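Local atomic coordinates of mRNA transport regulator MTR2 (Candida albicans, PDB entry 1Q42), a protein that affects the transport of mRNA from the nucleus to the cytoplasm and interacts with the export factor Mex67. Residues 40-45 and 59-64; 66-71 and 86-91; 105-110 and 122-127; 168-173 and 184-189. All coordinates share one frame; numbering follows the deposited sequence.

Contact 1: 40-45 and 59-64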
loop_
_atom_site.group_PDB
_atom_site.type_symbol
_atom_site.label_atom_id
_atom_site.label_comp_id
_atom_site.label_asym_id
_atom_site.label_seq_id
_atom_site.Cartn_x
_atom_site.Cartn_y
_atom_site.Cartn_z
ATOM N N LEU A 40 -1.980 -1.217 -3.627
ATOM C CA LEU A 40 -1.642 -2.405 -2.853
ATOM C C LEU A 40 -2.416 -3.622 -3.342
ATOM O O LEU A 40 -1.954 -4.739 -3.193
ATOM C CB LEU A 40 -1.914 -2.205 -1.359
ATOM C CG LEU A 40 -1.190 -1.079 -0.642
ATOM C CD1 LEU A 40 -1.609 -1.067 0.822
ATOM C CD2 LEU A 40 0.327 -1.188 -0.811
ATOM N N ASP A 41 -3.585 -3.386 -3.927
ATOM C CA ASP A 41 -4.511 -4.435 -4.328
ATOM C C ASP A 41 -4.369 -4.809 -5.811
ATOM O O ASP A 41 -5.175 -5.567 -6.336
ATOM C CB ASP A 41 -5.946 -3.962 -4.103
ATOM C CG ASP A 41 -6.293 -3.805 -2.649
ATOM O OD1 ASP A 41 -5.521 -4.274 -1.761
ATOM O OD2 ASP A 41 -7.329 -3.199 -2.328
ATOM N N LEU A 42 -3.345 -4.280 -6.460
ATOM C CA LEU A 42 -3.177 -4.420 -7.908
ATOM C C LEU A 42 -3.161 -5.872 -8.375
ATOM O O LEU A 42 -2.389 -6.698 -7.874
ATOM C CB LEU A 42 -1.885 -3.708 -8.341
ATOM C CG LEU A 42 -1.701 -3.422 -9.833
ATOM C CD1 LEU A 42 -2.747 -2.428 -10.324
ATOM C CD2 LEU A 42 -0.311 -2.883 -10.102
ATOM N N LEU A 43 -4.032 -6.179 -9.341
ATOM C CA LEU A 43 -4.070 -7.494 -9.958
ATOM C C LEU A 43 -2.986 -7.538 -11.034
ATOM O O LEU A 43 -2.825 -6.590 -11.803
ATOM C CB LEU A 43 -5.451 -7.743 -10.569
ATOM C CG LEU A 43 -5.731 -9.077 -11.262
ATOM C CD1 LEU A 43 -5.892 -10.224 -10.272
ATOM C CD2 LEU A 43 -6.980 -8.913 -12.115
ATOM N N TYR A 44 -2.233 -8.625 -11.059
ATOM C CA TYR A 44 -1.173 -8.802 -12.038
ATOM C C TYR A 44 -1.809 -9.231 -13.345
ATOM O O TYR A 44 -2.560 -10.196 -13.369
ATOM C CB TYR A 44 -0.195 -9.869 -11.569
ATOM C CG TYR A 44 0.858 -10.232 -12.592
ATOM C CD1 TYR A 44 1.940 -9.388 -12.829
ATOM C CD2 TYR A 44 0.764 -11.409 -13.330
ATOM C CE1 TYR A 44 2.913 -9.714 -13.767
ATOM C CE2 TYR A 44 1.731 -11.746 -14.266
ATOM C CZ TYR A 44 2.799 -10.893 -14.480
ATOM O OH TYR A 44 3.753 -11.215 -15.416
ATOM N N THR A 45 -1.515 -8.496 -14.416
ATOM C CA THR A 45 -1.972 -8.855 -15.750
ATOM C C THR A 45 -0.774 -8.856 -16.694
ATOM O O THR A 45 -0.090 -7.845 -16.859
ATOM C CB THR A 45 -3.103 -7.908 -16.247
ATOM O OG1 THR A 45 -3.375 -8.156 -17.633
ATOM C CG2 THR A 45 -2.690 -6.436 -16.215
ATOM N N ALA A 59 5.872 -5.345 -9.262
ATOM C CA ALA A 59 6.237 -5.020 -7.891
ATOM C C ALA A 59 6.489 -3.524 -7.697
ATOM O O ALA A 59 6.132 -2.971 -6.654
ATOM C CB ALA A 59 7.439 -5.838 -7.468
ATOM N N THR A 60 7.073 -2.851 -8.699
ATOM C CA THR A 60 7.369 -1.421 -8.568
ATOM C C THR A 60 6.125 -0.529 -8.586
ATOM O O THR A 60 6.205 0.652 -8.264
ATOM C CB THR A 60 8.407 -0.934 -9.622
ATOM O OG1 THR A 60 7.913 -1.180 -10.937
ATOM C CG2 THR A 60 9.690 -1.729 -9.525
ATOM N N GLN A 61 4.976 -1.082 -8.949
ATOM C CA GLN A 61 3.715 -0.340 -8.895
ATOM C C GLN A 61 3.023 -0.443 -7.538
ATOM O O GLN A 61 2.089 0.297 -7.281
ATOM C CB GLN A 61 2.751 -0.852 -9.955
ATOM C CG GLN A 61 3.251 -0.683 -11.370
ATOM C CD GLN A 61 2.306 -1.290 -12.369
ATOM O OE1 GLN A 61 1.223 -0.746 -12.618
ATOM N NE2 GLN A 61 2.693 -2.431 -12.934
ATOM N N LEU A 62 3.475 -1.358 -6.684
ATOM C CA LEU A 62 2.845 -1.562 -5.372
ATOM C C LEU A 62 3.231 -0.396 -4.479
ATOM O O LEU A 62 4.417 -0.093 -4.339
ATOM C CB LEU A 62 3.302 -2.883 -4.736
ATOM C CG LEU A 62 3.016 -4.164 -5.548
ATOM C CD1 LEU A 62 3.714 -5.330 -4.917
ATOM C CD2 LEU A 62 1.536 -4.433 -5.693
ATOM N N GLY A 63 2.250 0.294 -3.908
ATOM C CA GLY A 63 2.540 1.470 -3.105
ATOM C C GLY A 63 3.338 2.536 -3.849
ATOM O O GLY A 63 4.249 3.158 -3.298
ATOM N N SER A 64 3.009 2.755 -5.117
ATOM C CA SER A 64 3.856 3.595 -5.965
ATOM C C SER A 64 3.952 5.050 -5.501
ATOM O O SER A 64 4.905 5.758 -5.873
ATOM C CB SER A 64 3.372 3.567 -7.413
ATOM O OG SER A 64 2.054 4.049 -7.496
#
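Leu42 CD2 rests against the side chain of Gln61, 3.7 Å from Gln61 CB and 3.6 Å from Gln61 OE1, with the two side chains crossing at about a right angle. One leucine methyl thus serves the aliphatic root and the amide end of the glutamine together. Leu42 puts its CG opposite its own backbone N (chi1 -165°), and from there the branch reaches the turn. On its CB side Leu42 meets a second leucine, Leu62 CD2, at 4.4 Å. Leu40, the last residue of helix 29-40, starts off away from 59-64, but its CD2 comes back to lie 3.9 Å from Gly63 N.

The partner segment is shaped by two successive turns, a type I turn from Ala59 to Leu62 and a type II turn from Gln61 to Ser64. The first is closed by Leu62 N to Ala59 O at 3.1 Å; the bond of the second, from Ser64 N to Gln61 O, is weak. Gly63 takes a positive phi (56°) beside the Leu40 methyl. Further out, Gln61 NE2 donates to Ser57 O, which holds the amide end beside the Leu42 methyl, and Tyr58 OH bonds to Leu42 O. Leu40 O accepts from Trp95 NE1 and Arg136 NH1, while Leu40 packs on Phe91 and Leu62 on Trp95, both of helix 87-96.

No hydrogen bond joins 40-45 to 59-64. The exit of helix 29-40 and the double turn after helix 55-59 therefore meet by leucine methyls packed on Gln61, Leu62 and Gly63, while Leu40 O, Leu42 O and Gln61 NE2 bond outside the two segments.

Contact 2: 66-71 and 86-91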
loop_
_atom_site.group_PDB
_atom_site.type_symbol
_atom_site.label_atom_id
_atom_site.label_comp_id
_atom_site.label_asym_id
_atom_site.label_seq_id
_atom_site.Cartn_x
_atom_site.Cartn_y
_atom_site.Cartn_z
ATOM N N LEU A 66 4.690 6.016 -2.594
ATOM C CA LEU A 66 5.752 6.125 -1.605
ATOM C C LEU A 66 6.962 6.810 -2.202
ATOM O O LEU A 66 7.296 6.586 -3.355
ATOM C CB LEU A 66 6.159 4.745 -1.105
ATOM C CG LEU A 66 5.153 4.006 -0.237
ATOM C CD1 LEU A 66 5.552 2.525 -0.145
ATOM C CD2 LEU A 66 5.080 4.630 1.156
ATOM N N LYS A 67 7.610 7.657 -1.408
ATOM C CA LYS A 67 8.918 8.190 -1.764
ATOM C C LYS A 67 9.984 7.111 -1.583
ATOM O O LYS A 67 9.892 6.268 -0.694
ATOM C CB LYS A 67 9.254 9.416 -0.900
ATOM C CG LYS A 67 8.421 10.624 -1.241
ATOM C CD LYS A 67 8.933 11.883 -0.550
ATOM C CE LYS A 67 8.002 13.048 -0.800
ATOM N NZ LYS A 67 8.570 14.347 -0.372
ATOM N N ARG A 68 11.008 7.149 -2.434
ATOM C CA ARG A 68 12.127 6.228 -2.333
ATOM C C ARG A 68 12.701 6.175 -0.907
ATOM O O ARG A 68 12.986 5.088 -0.398
ATOM C CB ARG A 68 13.213 6.603 -3.368
ATOM C CG ARG A 68 14.091 5.454 -3.765
ATOM C CD ARG A 68 14.138 5.097 -5.262
ATOM N NE ARG A 68 12.855 4.641 -5.827
ATOM C CZ ARG A 68 12.287 3.426 -5.661
ATOM N NH1 ARG A 68 12.837 2.478 -4.905
ATOM N NH2 ARG A 68 11.133 3.168 -6.262
ATOM N N SER A 69 12.794 7.333 -0.252
ATOM C CA SER A 69 13.377 7.446 1.092
ATOM C C SER A 69 12.336 7.649 2.203
ATOM O O SER A 69 12.628 8.234 3.257
ATOM C CB SER A 69 14.371 8.601 1.127
ATOM O OG SER A 69 13.718 9.853 1.048
ATOM N N SER A 70 11.122 7.184 1.967
ATOM C CA SER A 70 10.077 7.261 2.989
ATOM C C SER A 70 10.453 6.427 4.220
ATOM O O SER A 70 11.211 5.451 4.111
ATOM C CB SER A 70 8.730 6.798 2.428
ATOM O OG SER A 70 8.854 5.577 1.736
ATOM N N ALA A 71 9.934 6.830 5.379
ATOM C CA ALA A 71 10.054 6.062 6.616
ATOM C C ALA A 71 8.873 5.105 6.623
ATOM O O ALA A 71 7.743 5.558 6.562
ATOM C CB ALA A 71 9.972 6.996 7.839
ATOM N N ASP A 86 16.624 0.743 -0.839
ATOM C CA ASP A 86 15.960 1.758 -0.023
ATOM C C ASP A 86 14.670 1.199 0.537
ATOM O O ASP A 86 14.246 0.087 0.204
ATOM C CB ASP A 86 15.686 3.054 -0.804
ATOM C CG ASP A 86 14.913 2.822 -2.092
ATOM O OD1 ASP A 86 15.387 3.305 -3.133
ATOM O OD2 ASP A 86 13.832 2.202 -2.193
ATOM N N CYS A 87 14.041 1.981 1.399
ATOM C CA CYS A 87 12.890 1.486 2.130
ATOM C C CYS A 87 11.714 1.171 1.233
ATOM O O CYS A 87 10.999 0.223 1.499
ATOM C CB CYS A 87 12.490 2.489 3.203
ATOM S SG CYS A 87 13.704 2.482 4.553
ATOM N N LYS A 88 11.490 1.976 0.196
ATOM C CA LYS A 88 10.364 1.720 -0.708
ATOM C C LYS A 88 10.521 0.354 -1.361
ATOM O O LYS A 88 9.574 -0.444 -1.439
ATOM C CB LYS A 88 10.291 2.788 -1.793
ATOM C CG LYS A 88 9.193 2.549 -2.810
ATOM C CD LYS A 88 8.972 3.772 -3.670
ATOM C CE LYS A 88 7.833 3.566 -4.673
ATOM N NZ LYS A 88 7.727 4.722 -5.616
ATOM N N LEU A 89 11.728 0.081 -1.826
ATOM C CA LEU A 89 12.005 -1.193 -2.510
ATOM C C LEU A 89 11.834 -2.370 -1.583
ATOM O O LEU A 89 11.216 -3.367 -1.945
ATOM C CB LEU A 89 13.416 -1.186 -3.101
ATOM C CG LEU A 89 13.904 -2.448 -3.818
ATOM C CD1 LEU A 89 12.881 -2.940 -4.844
ATOM C CD2 LEU A 89 15.248 -2.173 -4.488
ATOM N N GLN A 90 12.377 -2.274 -0.376
ATOM C CA GLN A 90 12.189 -3.328 0.606
ATOM C C GLN A 90 10.706 -3.568 0.911
ATOM O O GLN A 90 10.286 -4.714 1.042
ATOM C CB GLN A 90 12.934 -3.021 1.891
ATOM C CG GLN A 90 14.411 -3.210 1.782
ATOM C CD GLN A 90 15.091 -2.968 3.087
ATOM O OE1 GLN A 90 14.828 -3.655 4.070
ATOM N NE2 GLN A 90 15.926 -1.959 3.124
ATOM N N PHE A 91 9.922 -2.494 1.026
ATOM C CA PHE A 91 8.476 -2.647 1.253
ATOM C C PHE A 91 7.820 -3.370 0.094
ATOM O O PHE A 91 6.985 -4.269 0.298
ATOM C CB PHE A 91 7.754 -1.318 1.475
ATOM C CG PHE A 91 6.271 -1.462 1.483
ATOM C CD1 PHE A 91 5.627 -1.937 2.610
ATOM C CD2 PHE A 91 5.527 -1.194 0.351
ATOM C CE1 PHE A 91 4.257 -2.134 2.611
ATOM C CE2 PHE A 91 4.158 -1.399 0.352
ATOM C CZ PHE A 91 3.534 -1.861 1.484
HETATM O O HOH W 1 15.294 4.515 2.112
#
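Lys88 NZ donates to Leu66 O at 3.0 Å, arriving 19° out of the carbonyl plane, and Arg68 NH1 forms a salt bridge to Asp86 OD2 at 2.9 Å. Lys88 reaches its acceptor fully extended, CG opposite its backbone N (chi1 177°), and its amine also holds Ser64 O and forms a salt bridge with Glu181. Arg68 NH2 comes within 3.8 Å of Lys88 NZ; the Glu181 carboxylate, with a long, weak pairing to Arg68 NE, probably eases that approach.

Asp86 does double duty. As N-cap of helix 87-96 it accepts from Leu89 N with OD2 at 3.0 Å, the same oxygen that meets Arg68, so the capping carboxylate is tied to the corner where the chain passes from strand 66-67 to strand 70-74. In this NTF2-like fold the contact fastens the start of that helix to the corner that leads into strand 70-74 of the sheet. A water accepts from Cys87 N at 2.9 Å and gives a weak bond to Arg68 O.

Packing fills in around these bonds. The guanidinium of Arg68 has Lys88 CD over one face, 3.4 Å from NH2. Leu66 CB lies along the lysine chain, while Leu66 CD1 touches Phe91 CD2 at 3.8 Å, the two side chains roughly perpendicular. Phe91 goes on to Ile72, Val74 and Met186, and Leu66 to Ile183.

Contact 3: 105-110 and 122-127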
loop_
_atom_site.group_PDB
_atom_site.type_symbol
_atom_site.label_atom_id
_atom_site.label_comp_id
_atom_site.label_asym_id
_atom_site.label_seq_id
_atom_site.Cartn_x
_atom_site.Cartn_y
_atom_site.Cartn_z
ATOM N N LEU A 105 -11.761 1.012 2.397
ATOM C CA LEU A 105 -11.570 2.171 3.268
ATOM C C LEU A 105 -12.831 2.368 4.101
ATOM O O LEU A 105 -13.936 2.332 3.550
ATOM C CB LEU A 105 -11.273 3.402 2.414
ATOM C CG LEU A 105 -11.080 4.754 3.116
ATOM C CD1 LEU A 105 -9.837 4.759 3.943
ATOM C CD2 LEU A 105 -11.019 5.915 2.088
ATOM N N THR A 106 -12.700 2.518 5.425
ATOM C CA THR A 106 -13.885 2.707 6.268
ATOM C C THR A 106 -13.999 4.030 7.034
ATOM O O THR A 106 -15.112 4.437 7.363
ATOM C CB THR A 106 -14.088 1.520 7.223
ATOM O OG1 THR A 106 -12.892 1.286 7.984
ATOM C CG2 THR A 106 -14.377 0.231 6.415
ATOM N N SER A 107 -12.878 4.691 7.311
ATOM C CA SER A 107 -12.884 6.015 7.936
ATOM C C SER A 107 -11.525 6.667 7.745
ATOM O O SER A 107 -10.516 5.990 7.567
ATOM C CB SER A 107 -13.186 5.925 9.445
ATOM O OG SER A 107 -12.235 5.118 10.127
ATOM N N TYR A 108 -11.502 7.989 7.767
ATOM C CA TYR A 108 -10.240 8.705 7.719
ATOM C C TYR A 108 -10.385 10.110 8.303
ATOM O O TYR A 108 -11.490 10.638 8.465
ATOM C CB TYR A 108 -9.737 8.796 6.278
ATOM C CG TYR A 108 -10.663 9.582 5.368
ATOM C CD1 TYR A 108 -10.464 10.942 5.143
ATOM C CD2 TYR A 108 -11.753 8.964 4.746
ATOM C CE1 TYR A 108 -11.319 11.664 4.308
ATOM C CE2 TYR A 108 -12.608 9.678 3.913
ATOM C CZ TYR A 108 -12.385 11.027 3.702
ATOM O OH TYR A 108 -13.230 11.742 2.885
ATOM N N ASP A 109 -9.248 10.696 8.624
ATOM C CA ASP A 109 -9.189 12.098 8.992
ATOM C C ASP A 109 -7.796 12.612 8.659
ATOM O O ASP A 109 -6.812 11.889 8.753
ATOM C CB ASP A 109 -9.519 12.295 10.472
ATOM C CG ASP A 109 -8.574 11.561 11.380
ATOM O OD1 ASP A 109 -7.546 12.162 11.745
ATOM O OD2 ASP A 109 -8.767 10.391 11.790
ATOM N N GLY A 110 -7.713 13.854 8.222
ATOM C CA GLY A 110 -6.426 14.411 7.873
ATOM C C GLY A 110 -6.348 15.860 8.290
ATOM O O GLY A 110 -7.382 16.512 8.428
ATOM N N HIS A 122 -4.721 9.820 9.087
ATOM C CA HIS A 122 -4.969 8.532 9.704
ATOM C C HIS A 122 -6.178 7.911 9.029
ATOM O O HIS A 122 -7.188 8.575 8.826
ATOM C CB HIS A 122 -5.247 8.713 11.197
ATOM C CG HIS A 122 -5.798 7.489 11.848
ATOM N ND1 HIS A 122 -7.155 7.253 11.961
ATOM C CD2 HIS A 122 -5.182 6.406 12.373
ATOM C CE1 HIS A 122 -7.346 6.082 12.544
ATOM N NE2 HIS A 122 -6.165 5.561 12.828
ATOM N N PHE A 123 -6.085 6.642 8.653
ATOM C CA PHE A 123 -7.253 5.961 8.141
ATOM C C PHE A 123 -7.329 4.536 8.649
ATOM O O PHE A 123 -6.339 3.972 9.106
ATOM C CB PHE A 123 -7.349 6.061 6.601
ATOM C CG PHE A 123 -6.382 5.192 5.814
ATOM C CD1 PHE A 123 -6.688 3.864 5.532
ATOM C CD2 PHE A 123 -5.215 5.730 5.272
ATOM C CE1 PHE A 123 -5.830 3.084 4.755
ATOM C CE2 PHE A 123 -4.354 4.943 4.500
ATOM C CZ PHE A 123 -4.679 3.619 4.246
ATOM N N SER A 124 -8.549 4.018 8.638
ATOM C CA SER A 124 -8.836 2.649 9.019
ATOM C C SER A 124 -9.471 1.973 7.806
ATOM O O SER A 124 -10.116 2.629 7.005
ATOM C CB SER A 124 -9.782 2.642 10.216
ATOM O OG SER A 124 -9.174 3.323 11.319
ATOM N N ALA A 125 -9.232 0.683 7.654
ATOM C CA ALA A 125 -9.835 -0.115 6.583
ATOM C C ALA A 125 -10.022 -1.528 7.085
ATOM O O ALA A 125 -9.521 -1.890 8.171
ATOM C CB ALA A 125 -8.946 -0.117 5.335
ATOM N N LYS A 126 -10.771 -2.311 6.319
ATOM C CA LYS A 126 -10.709 -3.768 6.422
ATOM C C LYS A 126 -10.051 -4.323 5.176
ATOM O O LYS A 126 -10.163 -3.752 4.101
ATOM C CB LYS A 126 -12.055 -4.420 6.657
ATOM C CG LYS A 126 -13.190 -4.004 5.784
ATOM C CD LYS A 126 -14.524 -4.356 6.470
ATOM C CE LYS A 126 -15.689 -3.994 5.577
ATOM N NZ LYS A 126 -16.950 -4.650 5.991
ATOM N N VAL A 127 -9.314 -5.405 5.347
ATOM C CA VAL A 127 -8.613 -6.038 4.236
ATOM C C VAL A 127 -8.779 -7.535 4.329
ATOM O O VAL A 127 -8.777 -8.098 5.413
ATOM C CB VAL A 127 -7.109 -5.625 4.174
ATOM C CG1 VAL A 127 -6.315 -6.142 5.357
ATOM C CG2 VAL A 127 -6.437 -6.123 2.899
#
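Ser124 and the pair Thr106-Ser107 form a classic beta bulge: two consecutive residues of strand 101-113 face one residue of strand 118-129, and the antiparallel register slips by one between Leu105 and Ser107. Ser124 O takes Thr106 N at 3.0 Å in a nearly straight bond (169°), and Ser107 N adds only a weak one at 3.5 Å. Ser124 N donates to Ser107 O at 3.0 Å. Beyond the bulge Asp109 and His122 form a regular hydrogen-bonded pair, Asp109 N to His122 O and His122 N to Asp109 O, both at 3.0 Å.

The side chains of that pair also meet. Asp109 OD2 lies at the edge of the imidazole, near its plane, 3.5 Å from His122 ND1, with carboxylate and ring 29° apart. Ser124 OG finds its partner on the neighbouring strand 164-173 in Asp167 OD1, and Tyr108 OH bonds to Glu30 OE1 of helix 29-40. Along the other edge of strand 118-129, the backbones of Phe123 and Ala125 bond to Val168 and Val166.

Leu105, Tyr108, Phe123 and Ala125 share the other face. Leu105 CD1 touches Phe123 CD1 at 3.6 Å, the two side chains at about a right angle, and the CB atoms of Tyr108 and Phe123 sit equally close. Leu33 and Leu37 of helix 29-40 pack onto this side.

The hairpin is therefore two-sided: serine, aspartate and histidine on one face, and on the other a largely apolar surface against the helix; the bulge takes in its extra residue by letting Ser124 O accept from two successive N-H groups, one weakly.

Contact 4: 168-173 and 184-189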
loop_
_atom_site.group_PDB
_atom_site.type_symbol
_atom_site.label_atom_id
_atom_site.label_comp_id
_atom_site.label_asym_id
_atom_site.label_seq_id
_atom_site.Cartn_x
_atom_site.Cartn_y
_atom_site.Cartn_z
ATOM N N VAL A 168 -3.682 2.853 9.282
ATOM C CA VAL A 168 -2.554 3.373 8.546
ATOM C C VAL A 168 -2.398 4.851 8.896
ATOM O O VAL A 168 -3.383 5.585 8.942
ATOM C CB VAL A 168 -2.764 3.236 7.021
ATOM C CG1 VAL A 168 -1.591 3.826 6.272
ATOM C CG2 VAL A 168 -2.959 1.803 6.626
ATOM N N ASN A 169 -1.159 5.261 9.155
ATOM C CA ASN A 169 -0.809 6.652 9.340
ATOM C C ASN A 169 0.172 7.059 8.236
ATOM O O ASN A 169 1.182 6.425 8.049
ATOM C CB ASN A 169 -0.158 6.874 10.711
ATOM C CG ASN A 169 -1.128 6.690 11.853
ATOM O OD1 ASN A 169 -2.156 7.354 11.918
ATOM N ND2 ASN A 169 -0.804 5.787 12.759
ATOM N N LEU A 170 -0.164 8.105 7.492
ATOM C CA LEU A 170 0.689 8.620 6.423
ATOM C C LEU A 170 1.063 10.074 6.728
ATOM O O LEU A 170 0.258 10.817 7.293
ATOM C CB LEU A 170 -0.084 8.609 5.097
ATOM C CG LEU A 170 -0.615 7.296 4.514
ATOM C CD1 LEU A 170 -1.284 7.575 3.133
ATOM C CD2 LEU A 170 0.420 6.226 4.407
ATOM N N VAL A 171 2.271 10.474 6.372
ATOM C CA VAL A 171 2.622 11.882 6.268
ATOM C C VAL A 171 2.932 12.104 4.782
ATOM O O VAL A 171 3.819 11.454 4.230
ATOM C CB VAL A 171 3.811 12.252 7.153
ATOM C CG1 VAL A 171 4.082 13.750 7.058
ATOM C CG2 VAL A 171 3.548 11.845 8.607
ATOM N N VAL A 172 2.173 12.987 4.139
ATOM C CA VAL A 172 2.165 13.116 2.684
ATOM C C VAL A 172 2.360 14.564 2.282
ATOM O O VAL A 172 1.868 15.456 2.951
ATOM C CB VAL A 172 0.808 12.635 2.085
ATOM C CG1 VAL A 172 0.897 12.521 0.564
ATOM C CG2 VAL A 172 0.373 11.309 2.698
ATOM N N ASP A 173 3.070 14.800 1.185
ATOM C CA ASP A 173 3.219 16.158 0.650
ATOM C C ASP A 173 1.846 16.731 0.297
ATOM O O ASP A 173 0.957 15.992 -0.120
ATOM C CB ASP A 173 4.103 16.146 -0.609
ATOM C CG ASP A 173 5.586 16.007 -0.301
ATOM O OD1 ASP A 173 5.972 15.959 0.885
ATOM O OD2 ASP A 173 6.450 15.939 -1.205
ATOM N N ASN A 184 5.849 10.644 2.541
ATOM C CA ASN A 184 7.077 10.740 3.334
ATOM C C ASN A 184 7.222 9.675 4.397
ATOM O O ASN A 184 8.326 9.302 4.762
ATOM C CB ASN A 184 7.163 12.107 4.025
ATOM C CG ASN A 184 7.042 13.251 3.035
ATOM O OD1 ASN A 184 5.999 13.918 2.954
ATOM N ND2 ASN A 184 8.072 13.436 2.238
ATOM N N SER A 185 6.100 9.207 4.917
ATOM C CA SER A 185 6.117 8.134 5.906
ATOM C C SER A 185 4.827 7.337 5.867
ATOM O O SER A 185 3.767 7.889 5.596
ATOM C CB SER A 185 6.386 8.672 7.319
ATOM O OG SER A 185 5.328 9.450 7.822
ATOM N N MET A 186 4.951 6.033 6.104
ATOM C CA MET A 186 3.813 5.112 6.163
ATOM C C MET A 186 3.997 4.180 7.353
ATOM O O MET A 186 5.047 3.552 7.518
ATOM C CB MET A 186 3.666 4.282 4.884
ATOM C CG MET A 186 2.569 3.196 4.972
ATOM S SD MET A 186 2.376 2.298 3.449
ATOM C CE MET A 186 3.817 1.287 3.454
ATOM N N ASP A 187 2.969 4.125 8.193
ATOM C CA ASP A 187 2.882 3.205 9.306
ATOM C C ASP A 187 1.633 2.356 9.017
ATOM O O ASP A 187 0.527 2.858 9.106
ATOM C CB ASP A 187 2.777 4.015 10.610
ATOM C CG ASP A 187 2.266 3.222 11.789
ATOM O OD1 ASP A 187 2.496 2.000 11.881
ATOM O OD2 ASP A 187 1.615 3.762 12.701
ATOM N N TYR A 188 1.843 1.101 8.639
ATOM C CA TYR A 188 0.775 0.160 8.295
ATOM C C TYR A 188 0.745 -0.923 9.369
ATOM O O TYR A 188 1.771 -1.541 9.650
ATOM C CB TYR A 188 1.078 -0.446 6.920
ATOM C CG TYR A 188 0.014 -1.354 6.345
ATOM C CD1 TYR A 188 -0.860 -0.909 5.358
ATOM C CD2 TYR A 188 -0.078 -2.685 6.737
ATOM C CE1 TYR A 188 -1.823 -1.751 4.824
ATOM C CE2 TYR A 188 -1.045 -3.523 6.216
ATOM C CZ TYR A 188 -1.908 -3.053 5.249
ATOM O OH TYR A 188 -2.885 -3.892 4.727
ATOM N N ARG A 189 -0.416 -1.147 9.975
ATOM C CA ARG A 189 -0.518 -2.029 11.138
ATOM C C ARG A 189 -1.813 -2.844 11.092
ATOM O O ARG A 189 -2.855 -2.269 10.947
ATOM C CB ARG A 189 -0.505 -1.168 12.403
ATOM C CG ARG A 189 -0.307 -1.883 13.695
ATOM C CD ARG A 189 -0.089 -0.943 14.858
ATOM N NE ARG A 189 1.334 -0.644 15.016
ATOM C CZ ARG A 189 1.893 0.573 15.045
ATOM N NH1 ARG A 189 1.180 1.704 14.959
ATOM N NH2 ARG A 189 3.207 0.653 15.175
HETATM O O HOH W 2 3.453 7.669 9.060
#
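Asn169 and Asp187 are joined by three hydrogen bonds. Two are reciprocal backbone bonds, Asn169 N to Asp187 O and Asp187 N to Asn169 O, both at 2.9 Å. The third runs between side chains lying alongside each other: Asn169 ND2 reaches the anti side of Asp187 OD2 at 3.2 Å, 31° out of the carboxylate plane, with the oxygen close to the plane of the amide. Arg189 NH1 forms a salt bridge to that same OD2, so two donors converge on it.

At the far end, a classic beta bulge sets Asn184 and Ser185 against Val171. Val171 O accepts from Asn184 N at 2.8 Å and, less closely, from Ser185 N at 3.3 Å, while Val171 N returns a bond to Ser185 O. A water spans Asn169 O and Ser185 OG.

The apolar contacts belong to the other face. Leu170 CD2 meets Met186 CG at 3.8 Å, the side chains running the same way, and Val168 CG2 approaches Tyr188 CD1 at 3.7 Å.

These two strands form a beta hairpin at the centre of the NTF2-like sheet: 164-173 is flanked on its other edge by 118-129, and 183-192 by 70-74. Helix 29-40 packs on the apolar face, Phe32 and Leu33 on Leu170 and Phe36 on Met186, while Tyr188 OH bonds to His103 and its ring meets Trp95 of helix 87-96 edge-to-face.

Overall arrangement
From the N terminus, contact 1 closes the loop around helix 55-59, bringing the chain back beside the end of helix 29-40. Contact 2 follows, closing over strands 70-74 and 77-78 to bring in helix 87-96; it touches contact 1 where Gly63 packs on Lys88, and Leu40 of contact 1 also packs on Tyr188 of contact 4. Contacts 3 and 4 close two successive beta hairpins. All four come in series, with no nesting or crossing. Contacts 3 and 4 join through the neighbouring strands 118-129 and 164-173, and contact 4 meets contact 2 where strand 183-192 pairs with 70-74. Contacts 1 and 3 lie on opposite sides of the chain's centre, their centres about 20 Å apart.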